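CRISPR-associated endonuclease Cas3-HD (Methanocaldococcus jannaschii, PDB 3S4L) cleaves single-stranded DNA in a magnesium-dependent manner, and single-stranded RNA without added cations, as a nuclease of CRISPR antiviral defence. Local coordinates at residues E92-Y97 with D182-F187. Numbering follows the deposited sequence.
Sequences ELVSAY and DDIIRF
Tyr97 meets Ile184 over one face of its ring and Phe187 at its edge, and it has the largest share of the buried surface of any residue, about a third. Ile184 CG1 stands 3.8 Å from the centroid of the Tyr97 ring and only 8° off its normal, a CH-pi contact centred on the ring. The first torsion of Tyr97, with CG anti to the backbone N (chi1 172°), carries the ring across the gap to this methylene.

The aromatic pair is an offset edge-to-face one. Tyr97 turns its edge to the face of Phe187, with centroids 5.7 Å apart and planes at 82°. At that same edge, close to the Tyr97 plane, Phe187 CB comes within 3.6 Å of Tyr97 CD1, while Phe187 CE2 reaches back to 3.8 Å from Ala96 O.

A looser apolar contact pairs Val94 CG2 with Ile184 CG2, 4.4 Å apart. No hydrogen bond or salt bridge joins the segments, so the contact rests on van der Waals and aromatic packing.

The axes of 92-97 and 182-187, within helices 91-107 and 181-197, cross almost perpendicularly, 9.7 Å apart at closest approach. Phe152 touches both Val94 and Ile184; His101 meets the Tyr97 ring edge-to-face and Tyr100 meets the Phe187 ring. Ala96 also packs on Met121 of helix 110-121, and His91 is a metal ligand, so the contact joins helix 181-197 to a metal-bearing helix of the HD domain.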
loop_
_atom_site.group_PDB
_atom_site.type_symbol
_atom_site.label_atom_id
_atom_site.label_comp_id
_atom_site.label_asym_id
_atom_site.label_seq_id
_atom_site.Cartn_x
_atom_site.Cartn_y
_atom_site.Cartn_z
ATOM N N GLU A 92 -5.286 1.822 -4.596
ATOM C CA GLU A 92 -4.838 1.275 -3.311
ATOM C C GLU A 92 -5.016 -0.237 -3.185
ATOM O O GLU A 92 -4.295 -0.889 -2.422
ATOM C CB GLU A 92 -5.482 1.996 -2.112
ATOM C CG GLU A 92 -6.990 1.927 -2.047
ATOM C CD GLU A 92 -7.654 3.158 -2.668
ATOM O OE1 GLU A 92 -7.276 3.545 -3.797
ATOM O OE2 GLU A 92 -8.546 3.745 -2.020
ATOM N N LEU A 93 -5.977 -0.797 -3.919
ATOM C CA LEU A 93 -6.205 -2.251 -3.882
ATOM C C LEU A 93 -5.032 -2.962 -4.546
ATOM O O LEU A 93 -4.577 -4.008 -4.086
ATOM C CB LEU A 93 -7.516 -2.633 -4.574
ATOM C CG LEU A 93 -8.831 -2.577 -3.783
ATOM C CD1 LEU A 93 -9.068 -1.248 -3.110
ATOM C CD2 LEU A 93 -9.999 -2.919 -4.716
ATOM N N VAL A 94 -4.547 -2.375 -5.635
ATOM C CA VAL A 94 -3.369 -2.880 -6.319
ATOM C C VAL A 94 -2.109 -2.650 -5.492
ATOM O O VAL A 94 -1.224 -3.499 -5.483
ATOM C CB VAL A 94 -3.187 -2.222 -7.688
ATOM C CG1 VAL A 94 -1.819 -2.591 -8.276
ATOM C CG2 VAL A 94 -4.335 -2.622 -8.598
ATOM N N SER A 95 -2.031 -1.513 -4.801
ATOM C CA SER A 95 -0.941 -1.279 -3.836
ATOM C C SER A 95 -0.916 -2.350 -2.728
ATOM O O SER A 95 0.146 -2.907 -2.410
ATOM C CB SER A 95 -1.050 0.112 -3.187
ATOM O OG SER A 95 -0.958 1.181 -4.118
ATOM N N ALA A 96 -2.085 -2.623 -2.148
ATOM C CA ALA A 96 -2.205 -3.602 -1.066
ATOM C C ALA A 96 -1.651 -4.960 -1.472
ATOM O O ALA A 96 -1.001 -5.647 -0.672
ATOM C CB ALA A 96 -3.660 -3.736 -0.602
ATOM N N TYR A 97 -1.917 -5.346 -2.714
ATOM C CA TYR A 97 -1.443 -6.625 -3.246
ATOM C C TYR A 97 0.070 -6.688 -3.257
ATOM O O TYR A 97 0.642 -7.618 -2.707
ATOM C CB TYR A 97 -1.993 -6.875 -4.652
ATOM C CG TYR A 97 -1.408 -8.097 -5.362
ATOM C CD1 TYR A 97 -1.997 -9.353 -5.232
ATOM C CD2 TYR A 97 -0.306 -7.979 -6.205
ATOM C CE1 TYR A 97 -1.487 -10.477 -5.911
ATOM C CE2 TYR A 97 0.220 -9.091 -6.872
ATOM C CZ TYR A 97 -0.377 -10.336 -6.720
ATOM O OH TYR A 97 0.139 -11.430 -7.381
ATOM N N ASP A 182 -6.726 -11.187 -12.259
ATOM C CA ASP A 182 -7.594 -12.038 -11.465
ATOM C C ASP A 182 -6.887 -12.458 -10.185
ATOM O O ASP A 182 -7.516 -12.617 -9.135
ATOM C CB ASP A 182 -8.115 -13.236 -12.293
ATOM C CG ASP A 182 -8.914 -12.795 -13.528
ATOM O OD1 ASP A 182 -9.273 -11.594 -13.638
ATOM O OD2 ASP A 182 -9.191 -13.653 -14.393
ATOM N N ASP A 183 -5.569 -12.595 -10.255
ATOM C CA ASP A 183 -4.786 -12.840 -9.051
ATOM C C ASP A 183 -4.929 -11.715 -8.027
ATOM O O ASP A 183 -5.013 -11.974 -6.828
ATOM C CB ASP A 183 -3.318 -13.057 -9.414
ATOM C CG ASP A 183 -3.116 -14.269 -10.307
ATOM O OD1 ASP A 183 -3.250 -15.406 -9.797
ATOM O OD2 ASP A 183 -2.834 -14.083 -11.513
ATOM N N ILE A 184 -4.976 -10.470 -8.498
ATOM C CA ILE A 184 -5.126 -9.322 -7.594
ATOM C C ILE A 184 -6.539 -9.291 -7.007
ATOM O O ILE A 184 -6.727 -9.031 -5.816
ATOM C CB ILE A 184 -4.741 -7.980 -8.291
ATOM C CG1 ILE A 184 -3.263 -8.029 -8.696
ATOM C CG2 ILE A 184 -5.006 -6.782 -7.373
ATOM C CD1 ILE A 184 -2.743 -6.792 -9.446
ATOM N N ILE A 185 -7.524 -9.583 -7.853
ATOM C CA ILE A 185 -8.908 -9.723 -7.424
ATOM C C ILE A 185 -9.035 -10.763 -6.309
ATOM O O ILE A 185 -9.628 -10.502 -5.259
ATOM C CB ILE A 185 -9.813 -10.089 -8.631
ATOM C CG1 ILE A 185 -10.022 -8.859 -9.528
ATOM C CG2 ILE A 185 -11.151 -10.712 -8.182
ATOM C CD1 ILE A 185 -10.718 -9.181 -10.866
ATOM N N ARG A 186 -8.467 -11.942 -6.536
ATOM C CA ARG A 186 -8.536 -13.033 -5.567
ATOM C C ARG A 186 -7.910 -12.600 -4.254
ATOM O O ARG A 186 -8.482 -12.815 -3.179
ATOM C CB ARG A 186 -7.796 -14.264 -6.104
ATOM C CG ARG A 186 -8.668 -15.453 -6.391
ATOM C CD ARG A 186 -7.856 -16.634 -6.917
ATOM N NE ARG A 186 -7.188 -16.323 -8.176
ATOM C CZ ARG A 186 -7.766 -16.407 -9.368
ATOM N NH1 ARG A 186 -9.030 -16.808 -9.469
ATOM N NH2 ARG A 186 -7.079 -16.089 -10.458
ATOM N N PHE A 187 -6.723 -11.997 -4.338
ATOM C CA PHE A 187 -6.068 -11.507 -3.131
ATOM C C PHE A 187 -6.918 -10.499 -2.378
ATOM O O PHE A 187 -7.120 -10.627 -1.172
ATOM C CB PHE A 187 -4.700 -10.875 -3.415
ATOM C CG PHE A 187 -4.092 -10.253 -2.196
ATOM C CD1 PHE A 187 -3.485 -11.038 -1.235
ATOM C CD2 PHE A 187 -4.174 -8.893 -1.984
ATOM C CE1 PHE A 187 -2.951 -10.469 -0.095
ATOM C CE2 PHE A 187 -3.643 -8.326 -0.859
ATOM C CZ PHE A 187 -3.031 -9.115 0.091
#